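Local structure of insecticidal crystal protein Cry35Ab1 (Bacillus thuringiensis, 4JP0) at residues F50-D55 / T268-T273; G177-P182 / T273-E278; I88-I93 / Q103-K108; S255-D260 / I281-E286. The protein forms, with its partner protein Cry34Ab1, a binary insecticidal toxin active on western corn rootworm, whose primary target is probably the larval midgut epithelium. All coordinates share one frame; numbering follows the deposited sequence. Where two conformers were deposited one is given.

Contact 1 (F50-D55 / T268-T273); sequences FPIDDD and TDEIKT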
loop_
_atom_site.group_PDB
_atom_site.type_symbol
_atom_site.label_atom_id
_atom_site.label_comp_id
_atom_site.label_asym_id
_atom_site.label_seq_id
_atom_site.Cartn_x
_atom_site.Cartn_y
_atom_site.Cartn_z
ATOM N N PHE A 50 -0.565 14.173 -8.530
ATOM C CA PHE A 50 -0.253 13.066 -7.587
ATOM C C PHE A 50 1.169 12.574 -7.837
ATOM O O PHE A 50 1.589 12.428 -8.993
ATOM C CB PHE A 50 -1.214 11.914 -7.772
ATOM C CG PHE A 50 -2.621 12.208 -7.267
ATOM C CD1 PHE A 50 -3.670 12.347 -8.141
ATOM C CD2 PHE A 50 -2.872 12.337 -5.917
ATOM C CE1 PHE A 50 -4.959 12.560 -7.689
ATOM C CE2 PHE A 50 -4.168 12.588 -5.456
ATOM C CZ PHE A 50 -5.207 12.684 -6.351
ATOM N N PRO A 51 1.922 12.321 -6.773
ATOM C CA PRO A 51 3.297 11.870 -6.923
ATOM C C PRO A 51 3.337 10.343 -7.086
ATOM O O PRO A 51 2.539 9.627 -6.469
ATOM C CB PRO A 51 3.939 12.291 -5.591
ATOM C CG PRO A 51 2.794 12.063 -4.566
ATOM C CD PRO A 51 1.507 12.381 -5.350
ATOM N N ILE A 52 4.269 9.880 -7.921
ATOM C CA ILE A 52 4.520 8.458 -8.092
ATOM C C ILE A 52 6.008 8.207 -7.979
ATOM O O ILE A 52 6.809 9.135 -7.729
ATOM C CB ILE A 52 3.938 7.943 -9.433
ATOM C CG1 ILE A 52 4.528 8.695 -10.636
ATOM C CG2 ILE A 52 2.395 8.035 -9.420
ATOM C CD1 ILE A 52 4.074 8.084 -11.997
ATOM N N ASP A 53 6.406 6.956 -8.121
ATOM C CA ASP A 53 7.802 6.633 -7.928
ATOM C C ASP A 53 8.729 7.391 -8.895
ATOM O O ASP A 53 8.325 7.864 -9.950
ATOM C CB ASP A 53 8.056 5.117 -8.079
ATOM C CG ASP A 53 7.423 4.266 -6.966
ATOM O OD1 ASP A 53 7.091 4.775 -5.855
ATOM O OD2 ASP A 53 7.236 3.024 -7.140
ATOM N N ASP A 54 9.985 7.511 -8.489
ATOM C CA ASP A 54 11.039 8.083 -9.320
ATOM C C ASP A 54 10.801 9.537 -9.758
ATOM O O ASP A 54 11.042 9.902 -10.924
ATOM C CB ASP A 54 11.340 7.153 -10.517
ATOM C CG ASP A 54 11.656 5.711 -10.087
ATOM O OD1 ASP A 54 12.561 5.509 -9.256
ATOM O OD2 ASP A 54 11.051 4.699 -10.540
ATOM N N ASP A 55 10.329 10.342 -8.810
ATOM C CA ASP A 55 10.174 11.772 -8.995
ATOM C C ASP A 55 9.323 12.109 -10.221
ATOM O O ASP A 55 9.656 12.995 -11.018
ATOM C CB ASP A 55 11.541 12.458 -9.062
ATOM C CG ASP A 55 12.435 12.114 -7.871
ATOM O OD1 ASP A 55 11.978 12.184 -6.706
ATOM O OD2 ASP A 55 13.617 11.761 -8.006
ATOM N N THR A 268 -1.881 0.368 -8.318
ATOM C CA THR A 268 -0.825 1.083 -7.611
ATOM C C THR A 268 0.572 0.719 -8.094
ATOM O O THR A 268 1.562 0.939 -7.374
ATOM C CB THR A 268 -0.933 0.766 -6.104
ATOM O OG1 THR A 268 -1.192 -0.640 -5.950
ATOM C CG2 THR A 268 -2.159 1.440 -5.487
ATOM N N ASP A 269 0.687 0.174 -9.303
ATOM C CA ASP A 269 1.981 -0.246 -9.794
ATOM C C ASP A 269 3.012 0.859 -9.745
ATOM O O ASP A 269 4.145 0.611 -9.546
ATOM C CB ASP A 269 1.951 -0.824 -11.201
ATOM C CG ASP A 269 3.205 -1.587 -11.511
ATOM O OD1 ASP A 269 3.419 -2.593 -10.851
ATOM O OD2 ASP A 269 4.003 -1.163 -12.334
ATOM N N GLU A 270 2.572 2.080 -9.949
ATOM C CA GLU A 270 3.499 3.182 -10.018
ATOM C C GLU A 270 3.929 3.724 -8.667
ATOM O O GLU A 270 4.707 4.684 -8.624
ATOM C CB GLU A 270 2.977 4.311 -10.926
ATOM C CG GLU A 270 3.048 3.966 -12.403
ATOM C CD GLU A 270 2.134 4.823 -13.266
ATOM O OE1 GLU A 270 1.250 5.518 -12.731
ATOM O OE2 GLU A 270 2.261 4.780 -14.488
ATOM N N ILE A 271 3.415 3.148 -7.578
ATOM C CA ILE A 271 3.881 3.553 -6.263
ATOM C C ILE A 271 4.435 2.351 -5.499
ATOM O O ILE A 271 4.557 2.371 -4.264
ATOM C CB ILE A 271 2.780 4.304 -5.429
ATOM C CG1 ILE A 271 1.550 3.413 -5.216
ATOM C CG2 ILE A 271 2.380 5.640 -6.140
ATOM C CD1 ILE A 271 0.671 3.849 -4.037
ATOM N N LYS A 272 4.747 1.294 -6.215
ATOM C CA LYS A 272 5.265 0.097 -5.540
ATOM C C LYS A 272 6.491 0.305 -4.650
ATOM O O LYS A 272 6.636 -0.378 -3.622
ATOM C CB LYS A 272 5.543 -1.057 -6.529
ATOM C CG LYS A 272 6.661 -0.781 -7.490
ATOM C CD LYS A 272 6.734 -1.875 -8.572
ATOM C CE LYS A 272 7.054 -1.274 -9.945
ATOM N NZ LYS A 272 7.766 -2.314 -10.752
ATOM N N THR A 273 7.365 1.225 -5.015
ATOM C CA THR A 273 8.538 1.507 -4.184
ATOM C C THR A 273 8.090 2.155 -2.882
ATOM O O THR A 273 8.605 1.847 -1.806
ATOM C CB THR A 273 9.497 2.447 -4.925
ATOM O OG1 THR A 273 10.101 1.734 -6.009
ATOM C CG2 THR A 273 10.673 2.851 -4.050
#

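Contact 2 (G177-P182 / T273-E278); sequences GWTLVP and TQLNEE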
loop_
_atom_site.group_PDB
_atom_site.type_symbol
_atom_site.label_atom_id
_atom_site.label_comp_id
_atom_site.label_asym_id
_atom_site.label_seq_id
_atom_site.Cartn_x
_atom_site.Cartn_y
_atom_site.Cartn_z
ATOM N N GLY A 177 3.120 0.265 9.600
ATOM C CA GLY A 177 3.328 1.055 8.376
ATOM C C GLY A 177 2.072 1.847 8.039
ATOM O O GLY A 177 0.969 1.399 8.350
ATOM N N TRP A 178 2.238 3.007 7.397
ATOM C CA TRP A 178 1.127 3.899 7.105
ATOM C C TRP A 178 1.572 4.730 5.913
ATOM O O TRP A 178 2.715 5.202 5.865
ATOM C CB TRP A 178 0.908 4.785 8.338
ATOM C CG TRP A 178 -0.201 5.774 8.407
ATOM C CD1 TRP A 178 -1.333 5.671 9.158
ATOM C CD2 TRP A 178 -0.226 7.101 7.832
ATOM N NE1 TRP A 178 -2.089 6.818 9.051
ATOM C CE2 TRP A 178 -1.441 7.710 8.238
ATOM C CE3 TRP A 178 0.631 7.811 6.981
ATOM C CZ2 TRP A 178 -1.800 9.002 7.863
ATOM C CZ3 TRP A 178 0.282 9.104 6.600
ATOM C CH2 TRP A 178 -0.924 9.683 7.026
ATOM N N THR A 179 0.703 4.896 4.934
ATOM C CA THR A 179 1.122 5.653 3.753
ATOM C C THR A 179 -0.110 6.199 3.047
ATOM O O THR A 179 -1.192 5.691 3.231
ATOM C CB THR A 179 1.996 4.773 2.844
ATOM O OG1 THR A 179 2.620 5.557 1.811
ATOM C CG2 THR A 179 1.156 3.720 2.113
ATOM N N LEU A 180 0.068 7.276 2.291
ATOM C CA LEU A 180 -1.060 7.939 1.632
ATOM C C LEU A 180 -1.138 7.508 0.171
ATOM O O LEU A 180 -0.121 7.537 -0.558
ATOM C CB LEU A 180 -0.863 9.441 1.681
ATOM C CG LEU A 180 -0.974 10.021 3.089
ATOM C CD1 LEU A 180 -0.811 11.537 3.062
ATOM C CD2 LEU A 180 -2.308 9.657 3.668
ATOM N N VAL A 181 -2.329 7.112 -0.258
ATOM C CA VAL A 181 -2.485 6.623 -1.624
ATOM C C VAL A 181 -3.389 7.529 -2.429
ATOM O O VAL A 181 -4.513 7.779 -2.048
ATOM C CB VAL A 181 -3.058 5.174 -1.630
ATOM C CG1 VAL A 181 -3.314 4.646 -3.078
ATOM C CG2 VAL A 181 -2.110 4.262 -0.857
ATOM N N PRO A 182 -2.889 8.021 -3.549
ATOM C CA PRO A 182 -3.701 8.843 -4.447
ATOM C C PRO A 182 -5.062 8.180 -4.762
ATOM O O PRO A 182 -5.120 6.994 -5.119
ATOM C CB PRO A 182 -2.855 8.871 -5.705
ATOM C CG PRO A 182 -1.414 8.891 -5.169
ATOM C CD PRO A 182 -1.514 7.848 -4.020
ATOM N N THR A 273 7.365 1.225 -5.015
ATOM C CA THR A 273 8.538 1.507 -4.184
ATOM C C THR A 273 8.090 2.155 -2.882
ATOM O O THR A 273 8.605 1.847 -1.806
ATOM C CB THR A 273 9.497 2.447 -4.925
ATOM O OG1 THR A 273 10.101 1.734 -6.009
ATOM C CG2 THR A 273 10.673 2.851 -4.050
ATOM N N GLN A 274 7.129 3.056 -2.988
ATOM C CA GLN A 274 6.567 3.738 -1.825
ATOM C C GLN A 274 5.907 2.728 -0.898
ATOM O O GLN A 274 6.057 2.776 0.323
ATOM C CB GLN A 274 5.515 4.734 -2.289
ATOM C CG GLN A 274 4.707 5.367 -1.125
ATOM C CD GLN A 274 3.587 6.239 -1.636
ATOM O OE1 GLN A 274 3.647 6.725 -2.771
ATOM N NE2 GLN A 274 2.584 6.484 -0.793
ATOM N N LEU A 275 5.140 1.821 -1.488
ATOM C CA LEU A 275 4.511 0.789 -0.683
ATOM C C LEU A 275 5.545 -0.089 0.013
ATOM O O LEU A 275 5.404 -0.426 1.173
ATOM C CB LEU A 275 3.564 -0.053 -1.531
ATOM C CG LEU A 275 2.370 0.683 -2.137
ATOM C CD1 LEU A 275 1.487 -0.329 -2.883
ATOM C CD2 LEU A 275 1.562 1.418 -1.062
ATOM N N ASN A 276 6.563 -0.506 -0.717
ATOM C CA ASN A 276 7.566 -1.391 -0.148
ATOM C C ASN A 276 8.219 -0.690 1.045
ATOM O O ASN A 276 8.346 -1.246 2.142
ATOM C CB ASN A 276 8.608 -1.704 -1.238
ATOM C CG ASN A 276 9.872 -2.342 -0.701
ATOM O OD1 ASN A 276 10.963 -1.780 -0.820
ATOM N ND2 ASN A 276 9.753 -3.544 -0.183
ATOM N N GLU A 277 8.611 0.553 0.835
ATOM C CA GLU A 277 9.322 1.274 1.856
ATOM C C GLU A 277 8.466 1.720 3.058
ATOM O O GLU A 277 8.880 1.543 4.198
ATOM C CB GLU A 277 10.065 2.463 1.217
ATOM C CG GLU A 277 11.125 2.016 0.223
ATOM C CD GLU A 277 12.062 3.144 -0.177
ATOM O OE1 GLU A 277 11.956 4.259 0.424
ATOM O OE2 GLU A 277 12.909 2.888 -1.068
ATOM N N GLU A 278 7.288 2.286 2.801
ATOM C CA GLU A 278 6.459 2.864 3.851
ATOM C C GLU A 278 5.584 1.833 4.560
ATOM O O GLU A 278 5.224 2.000 5.733
ATOM C CB GLU A 278 5.650 4.070 3.309
ATOM C CG GLU A 278 6.570 5.212 2.841
ATOM C CD GLU A 278 5.826 6.421 2.276
ATOM O OE1 GLU A 278 4.598 6.513 2.456
ATOM O OE2 GLU A 278 6.475 7.306 1.635
HETATM O O HOH W 1 5.278 3.902 7.622
HETATM O O HOH W 2 2.531 8.620 2.354
#

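Contact 3 (I88-I93 / Q103-K108); sequences IQKWQI and QSDNGK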
loop_
_atom_site.group_PDB
_atom_site.type_symbol
_atom_site.label_atom_id
_atom_site.label_comp_id
_atom_site.label_asym_id
_atom_site.label_seq_id
_atom_site.Cartn_x
_atom_site.Cartn_y
_atom_site.Cartn_z
ATOM N N ILE A 88 2.491 6.496 -20.787
ATOM C CA ILE A 88 2.155 7.771 -21.416
ATOM C C ILE A 88 1.339 8.669 -20.545
ATOM O O ILE A 88 0.844 9.681 -21.035
ATOM C CB ILE A 88 1.328 7.537 -22.668
ATOM C CG1 ILE A 88 -0.022 6.904 -22.258
ATOM C CG2 ILE A 88 2.104 6.712 -23.695
ATOM C CD1 ILE A 88 -1.169 7.036 -23.325
ATOM N N GLN A 89 1.091 8.287 -19.295
ATOM C CA GLN A 89 0.400 9.204 -18.404
ATOM C C GLN A 89 1.354 9.755 -17.345
ATOM O O GLN A 89 0.933 10.474 -16.456
ATOM C CB GLN A 89 -0.775 8.508 -17.744
ATOM C CG GLN A 89 -1.849 8.099 -18.761
ATOM C CD GLN A 89 -2.939 7.267 -18.139
ATOM O OE1 GLN A 89 -2.797 6.803 -17.016
ATOM N NE2 GLN A 89 -4.015 7.065 -18.863
ATOM N N LYS A 90 2.634 9.391 -17.423
ATOM C CA LYS A 90 3.610 9.861 -16.404
ATOM C C LYS A 90 4.356 11.135 -16.820
ATOM O O LYS A 90 4.784 11.275 -17.972
ATOM C CB LYS A 90 4.633 8.759 -16.080
ATOM C CG LYS A 90 4.002 7.448 -15.560
ATOM C CD LYS A 90 5.099 6.501 -15.026
ATOM C CE LYS A 90 5.852 5.890 -16.175
ATOM N NZ LYS A 90 6.951 4.880 -15.769
ATOM N N TRP A 91 4.537 12.059 -15.892
ATOM C CA TRP A 91 5.172 13.339 -16.210
ATOM C C TRP A 91 6.308 13.662 -15.258
ATOM O O TRP A 91 6.323 13.190 -14.111
ATOM C CB TRP A 91 4.123 14.481 -16.117
ATOM C CG TRP A 91 2.962 14.217 -17.031
ATOM C CD1 TRP A 91 1.852 13.489 -16.759
ATOM C CD2 TRP A 91 2.851 14.641 -18.385
ATOM N NE1 TRP A 91 1.042 13.436 -17.864
ATOM C CE2 TRP A 91 1.633 14.149 -18.879
ATOM C CE3 TRP A 91 3.664 15.406 -19.230
ATOM C CZ2 TRP A 91 1.194 14.400 -20.183
ATOM C CZ3 TRP A 91 3.230 15.659 -20.524
ATOM C CH2 TRP A 91 2.023 15.141 -20.992
ATOM N N GLN A 92 7.250 14.476 -15.750
ATOM C CA GLN A 92 8.287 15.084 -14.935
ATOM C C GLN A 92 8.026 16.564 -15.004
ATOM O O GLN A 92 7.633 17.053 -16.061
ATOM C CB GLN A 92 9.693 14.792 -15.484
ATOM C CG GLN A 92 10.153 13.386 -15.221
ATOM C CD GLN A 92 11.509 13.114 -15.830
ATOM O OE1 GLN A 92 11.651 12.188 -16.622
ATOM N NE2 GLN A 92 12.514 13.936 -15.480
ATOM N N ILE A 93 8.185 17.280 -13.889
ATOM C CA ILE A 93 8.013 18.740 -13.903
ATOM C C ILE A 93 9.319 19.311 -13.409
ATOM O O ILE A 93 9.707 19.093 -12.273
ATOM C CB ILE A 93 6.832 19.122 -13.011
ATOM C CG1 ILE A 93 5.575 18.454 -13.552
ATOM C CG2 ILE A 93 6.614 20.609 -12.995
ATOM C CD1 ILE A 93 4.341 18.787 -12.711
ATOM N N GLN A 103 7.585 17.517 -18.884
ATOM C CA GLN A 103 8.096 16.518 -19.811
ATOM C C GLN A 103 7.360 15.176 -19.680
ATOM O O GLN A 103 7.180 14.637 -18.576
ATOM C CB GLN A 103 9.569 16.318 -19.518
ATOM C CG GLN A 103 10.267 15.243 -20.394
ATOM C CD GLN A 103 11.756 15.206 -20.136
ATOM O OE1 GLN A 103 12.444 16.213 -20.290
ATOM N NE2 GLN A 103 12.258 14.042 -19.728
ATOM N N SER A 104 6.940 14.648 -20.818
ATOM C CA SER A 104 6.307 13.331 -20.851
ATOM C C SER A 104 7.342 12.211 -20.603
ATOM O O SER A 104 8.556 12.382 -20.817
ATOM C CB SER A 104 5.636 13.113 -22.221
ATOM O OG SER A 104 5.255 11.743 -22.391
ATOM N N ASP A 105 6.852 11.074 -20.139
ATOM C CA ASP A 105 7.668 9.874 -20.043
ATOM C C ASP A 105 8.369 9.549 -21.360
ATOM O O ASP A 105 9.446 8.950 -21.352
ATOM C CB ASP A 105 6.806 8.653 -19.702
ATOM C CG ASP A 105 7.652 7.458 -19.375
ATOM O OD1 ASP A 105 7.750 6.505 -20.197
ATOM O OD2 ASP A 105 8.322 7.440 -18.324
ATOM N N ASN A 106 7.780 9.939 -22.482
ATOM C CA ASN A 106 8.391 9.680 -23.773
ATOM C C ASN A 106 9.544 10.638 -24.122
ATOM O O ASN A 106 10.127 10.550 -25.200
ATOM C CB ASN A 106 7.338 9.626 -24.885
ATOM C CG ASN A 106 6.823 10.975 -25.279
ATOM O OD1 ASN A 106 7.271 12.012 -24.776
ATOM N ND2 ASN A 106 5.860 10.981 -26.192
ATOM N N GLY A 107 9.846 11.555 -23.208
ATOM C CA GLY A 107 10.947 12.469 -23.375
ATOM C C GLY A 107 10.632 13.811 -24.034
ATOM O O GLY A 107 11.468 14.745 -23.992
ATOM N N LYS A 108 9.473 13.917 -24.674
ATOM C CA LYS A 108 9.070 15.191 -25.292
ATOM C C LYS A 108 8.496 16.120 -24.231
ATOM O O LYS A 108 8.155 15.665 -23.140
ATOM C CB LYS A 108 8.045 14.961 -26.403
ATOM C CG LYS A 108 8.625 14.038 -27.503
ATOM C CD LYS A 108 7.741 13.916 -28.745
ATOM C CE LYS A 108 7.958 12.579 -29.457
ATOM N NZ LYS A 108 7.237 12.511 -30.763
HETATM O O HOH W 3 3.446 11.424 -20.350
HETATM O O HOH W 4 11.268 11.791 -20.037
#

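Contact 4 (S255-D260 / I281-E286); sequences SGMKFD and IEYSHE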
loop_
_atom_site.group_PDB
_atom_site.type_symbol
_atom_site.label_atom_id
_atom_site.label_comp_id
_atom_site.label_asym_id
_atom_site.label_seq_id
_atom_site.Cartn_x
_atom_site.Cartn_y
_atom_site.Cartn_z
ATOM N N SER A 255 3.878 -14.067 1.353
ATOM C CA SER A 255 3.457 -12.850 2.083
ATOM C C SER A 255 4.031 -11.593 1.420
ATOM O O SER A 255 3.933 -10.478 1.958
ATOM C CB SER A 255 3.813 -12.874 3.569
ATOM O OG SER A 255 2.917 -13.706 4.288
ATOM N N GLY A 256 4.626 -11.752 0.245
ATOM C CA GLY A 256 5.108 -10.575 -0.461
ATOM C C GLY A 256 4.025 -10.091 -1.409
ATOM O O GLY A 256 3.094 -10.819 -1.717
ATOM N N MET A 257 4.149 -8.867 -1.889
ATOM C CA MET A 257 3.110 -8.350 -2.757
ATOM C C MET A 257 3.454 -8.577 -4.232
ATOM O O MET A 257 4.622 -8.609 -4.609
ATOM C CB MET A 257 2.843 -6.861 -2.494
ATOM C CG MET A 257 4.092 -6.006 -2.451
ATOM S SD MET A 257 3.712 -4.280 -2.002
ATOM C CE MET A 257 5.272 -3.559 -2.388
ATOM N N LYS A 258 2.410 -8.708 -5.042
ATOM C CA LYS A 258 2.516 -8.947 -6.472
ATOM C C LYS A 258 1.484 -8.051 -7.143
ATOM O O LYS A 258 0.337 -8.028 -6.752
ATOM C CB LYS A 258 2.288 -10.451 -6.751
ATOM C CG LYS A 258 1.752 -10.842 -8.135
ATOM C CD LYS A 258 2.675 -10.550 -9.253
ATOM C CE LYS A 258 2.210 -11.302 -10.533
ATOM N NZ LYS A 258 1.142 -10.553 -11.306
ATOM N N PHE A 259 1.895 -7.279 -8.139
ATOM C CA PHE A 259 0.978 -6.314 -8.749
ATOM C C PHE A 259 0.172 -6.866 -9.920
ATOM O O PHE A 259 0.711 -7.544 -10.791
ATOM C CB PHE A 259 1.722 -5.002 -9.086
ATOM C CG PHE A 259 2.160 -4.247 -7.857
ATOM C CD1 PHE A 259 3.333 -4.580 -7.205
ATOM C CD2 PHE A 259 1.358 -3.230 -7.322
ATOM C CE1 PHE A 259 3.700 -3.916 -6.029
ATOM C CE2 PHE A 259 1.713 -2.559 -6.182
ATOM C CZ PHE A 259 2.893 -2.902 -5.522
ATOM N N ASP A 260 -1.128 -6.595 -9.931
ATOM C CA ASP A 260 -2.006 -7.067 -10.994
ATOM C C ASP A 260 -2.618 -5.931 -11.805
ATOM O O ASP A 260 -2.554 -4.776 -11.404
ATOM C CB ASP A 260 -3.186 -7.816 -10.410
ATOM C CG ASP A 260 -2.793 -9.044 -9.666
ATOM O OD1 ASP A 260 -1.789 -9.686 -10.043
ATOM O OD2 ASP A 260 -3.474 -9.463 -8.717
ATOM N N ILE A 281 6.658 -3.962 3.192
ATOM C CA ILE A 281 6.180 -5.209 2.628
ATOM C C ILE A 281 7.129 -5.565 1.496
ATOM O O ILE A 281 7.420 -4.737 0.646
ATOM C CB ILE A 281 4.783 -4.997 2.062
ATOM C CG1 ILE A 281 3.771 -4.785 3.190
ATOM C CG2 ILE A 281 4.363 -6.185 1.231
ATOM C CD1 ILE A 281 2.468 -4.273 2.674
ATOM N N GLU A 282 7.635 -6.789 1.512
ATOM C CA GLU A 282 8.562 -7.236 0.492
ATOM C C GLU A 282 7.841 -7.532 -0.816
ATOM O O GLU A 282 6.653 -7.846 -0.829
ATOM C CB GLU A 282 9.270 -8.510 0.988
ATOM C CG GLU A 282 10.258 -8.229 2.112
ATOM C CD GLU A 282 11.019 -9.452 2.588
ATOM O OE1 GLU A 282 10.665 -10.600 2.194
ATOM O OE2 GLU A 282 11.988 -9.255 3.371
ATOM N N TYR A 283 8.562 -7.389 -1.918
ATOM C CA TYR A 283 8.087 -7.873 -3.194
ATOM C C TYR A 283 8.115 -9.391 -3.106
ATOM O O TYR A 283 9.049 -9.986 -2.528
ATOM C CB TYR A 283 9.013 -7.422 -4.318
ATOM C CG TYR A 283 9.062 -5.916 -4.515
ATOM C CD1 TYR A 283 10.218 -5.196 -4.270
ATOM C CD2 TYR A 283 7.962 -5.222 -4.958
ATOM C CE1 TYR A 283 10.265 -3.815 -4.471
ATOM C CE2 TYR A 283 8.006 -3.843 -5.147
ATOM C CZ TYR A 283 9.153 -3.162 -4.890
ATOM O OH TYR A 283 9.199 -1.812 -5.067
ATOM N N SER A 284 7.092 -10.026 -3.662
ATOM C CA SER A 284 7.013 -11.477 -3.650
ATOM C C SER A 284 8.082 -12.100 -4.523
ATOM O O SER A 284 8.521 -11.495 -5.501
ATOM C CB SER A 284 5.641 -11.945 -4.115
ATOM O OG SER A 284 5.602 -13.357 -4.229
ATOM N N HIS A 285 8.490 -13.315 -4.159
ATOM C CA HIS A 285 9.465 -14.077 -4.946
ATOM C C HIS A 285 8.787 -15.331 -5.494
ATOM O O HIS A 285 9.429 -16.220 -6.067
ATOM C CB HIS A 285 10.651 -14.472 -4.064
ATOM C CG HIS A 285 11.588 -13.344 -3.763
ATOM N ND1 HIS A 285 11.165 -12.135 -3.252
ATOM C CD2 HIS A 285 12.934 -13.249 -3.885
ATOM C CE1 HIS A 285 12.207 -11.338 -3.085
ATOM N NE2 HIS A 285 13.293 -11.989 -3.462
ATOM N N GLU A 286 7.478 -15.403 -5.302
ATOM C CA GLU A 286 6.680 -16.531 -5.717
ATOM C C GLU A 286 5.662 -16.113 -6.743
ATOM O O GLU A 286 5.431 -14.925 -6.979
ATOM C CB GLU A 286 5.941 -17.137 -4.519
ATOM C CG GLU A 286 6.818 -17.559 -3.349
ATOM C CD GLU A 286 7.582 -18.868 -3.563
ATOM O OE1 GLU A 286 7.341 -19.617 -4.554
ATOM O OE2 GLU A 286 8.439 -19.157 -2.702
HETATM O O HOH W 5 6.254 -8.414 3.318
#

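Contact 1 (F50-D55 / T268-T273)
D53, next to I52 of the chain that forms strand 43-52 in the ricin B-type beta-trefoil, reaches over the N terminus of helix 272-279 of the toxin region, with I271 at the helix N-cap position. D53 N donates an almost linear bond of 2.9 Å to E270 O (170°). D53 CG stands anti to the carbonyl carbon, beside the backbone N (chi1 -68°), which turns the carboxylate over the helix start. D53 CB rests 3.4 Å from E270 O, and D53 CG lies 3.4 Å from T273 CB. The two carboxylate oxygens have different partners. D53 OD1 sits 3.5 Å from I271 CA and takes a weak bond from Q274 N, whereas D53 OD2 accepts T273 N at 2.8 Å on its syn side, about 26° out of the carboxylate plane. Here the helix dipole would probably stabilise the negative charge. Beside it, I52 and E270 run side by side and point the same way; the I52 CD1 methyl touches E270 OE1, an oxygen also hydrogen-bonded to Y82 OH. I271 meets I52 at about a right angle, with I271 CG2 set 4.1 Å from I52 CG2.

Contact 2 (G177-P182 / T273-E278)
T179 sends both branches of its side chain at helix 273-278: the T179 CG2 methyl meets L275 CD2 at 3.9 Å, the two side chains crossing at about a right angle, while OG1 faces Q274 and E278. With OG1 anti to the backbone N (chi1 -169°), the hydroxyl is turned to the Q274 amide. Q274 NE2 donates to T179 OG1 in a nearly straight bond of 2.8 Å, although the modelled place of OG1 is doubtful because it lies too near E278. Better defined is the bond from Q274 NE2 to L180 O at 2.9 Å: the carbonyl oxygen lies in the amide plane of Q274, yet the donor is tilted 31° from the carbonyl plane. This bond, with the less certain one to T179, would hold the amide's rotation. Two waters extend the link. One accepts from W178 N and donates to E278 O at 2.7 Å; the other accepts from L180 N at 2.8 Å and donates, less certainly, to E278 OE1. G177 CA comes within 3.4 Å of E278 O. G177, T179 and V181 pair by backbone with strand 202-221, so the W178 and L180 backbone groups, which meet the waters and Q274, point to the strand's other edge. Segment 273-278 thus runs roughly antiparallel (154°) to 177-182, part of an outermost strand of the long four-stranded antiparallel sheet in the toxin region.

Contact 3 (I88-I93 / Q103-K108)
Q92 and Q103 lie side by side on one face of the 91-96/99-104 hairpin of the ricin B-type beta-trefoil, pointing the same way with amide planes 58° apart. A water bridges them, accepting from Q103 NE2 and donating only weakly to Q92 OE1; Q103 OE1 is taken by K94. Their backbones form the hydrogen-bonded antiparallel pair, Q92 N to Q103 O at 2.8 Å and Q103 N to Q92 O at 2.9 Å. W91 and S104, the non-hydrogen-bonded pair, share the other face, where W91 CZ3 meets S104 CB at 3.9 Å. S104 OG, anti to the backbone N (chi1 168°), binds a second water that sits over the centre of the W91 ring and also donates to K90 O. That carbonyl accepts a bent bond (137°) from D105 N, K90 O to D105 N 3.0 Å. K90 and D105 run alongside each other, but K90 NZ stays 3.9 Å from D105 OD2, a long salt bridge, and Q56 also bonds weakly to that oxygen. The pairing therefore appears to rest on backbone bonds and shared waters more than on this ion pair.

Contact 4 (S255-D260 / I281-E286)
The chain at 281-284 runs at 77° to that at 255-259, with M257 and Y283 joined by a single backbone bridge. Two hydrogen bonds make it: M257 N to E282 O at 2.9 Å, in the carbonyl plane, and S284 N to M257 O at 3.0 Å, tilted from that plane. The CA atoms come nearest at G256 and S284 (G256 CA to S284 CA 3.8 Å), and G256 CA lies 3.2 Å from E282 O. M257 carries the apolar part. Its CG sits between the backbone N and the carbonyl carbon (chi1 49°), and the extended thioether then crosses the I281 side chain at about a right angle, I281 CG2 touching M257 CG at 3.7 Å and M257 SD at 3.8 Å. Methyl M257 CE goes on to Y283 CE2 at 3.9 Å, the two side chains pointing the same way. F259 CE1 approaches the edge of the Y283 ring, near its plane. On the polar side, S284 OG accepts E286 N at 3.0 Å and also takes a bond from N252 ND2, while H285 N binds D254. Since K258 pairs by backbone with Q250, the M257 bridge uses the other edge of the strand. An isolated beta bridge followed by an ST turn at S284 to E286 thus ties the loop after helix 272-279 to the two-stranded 249-251/257-259 ribbon.

In the fold
Contacts 1 and 2 both use helix 272-279 and share T273, about 9 Å apart centre to centre. Contact 4 packs beside the helix, its centre about 14 Å from that of contact 2 and about 16 Å from that of contact 1; its strand 257-259 precedes the helix and its loop 281-286 follows it. Probable hydrogen bonds from N276 ND2 to I281 O and between K272 O and Y283 OH link the groups. Contact 3 belongs to the trefoil, nested in sequence within the loop closed by contact 1, and touches it mainly through K90 against I52 and E270. Contact 1 joins the two family regions, so this helix of the toxin region meets the lectin-like trefoil at its N-terminal end and strand 174-182 along its length.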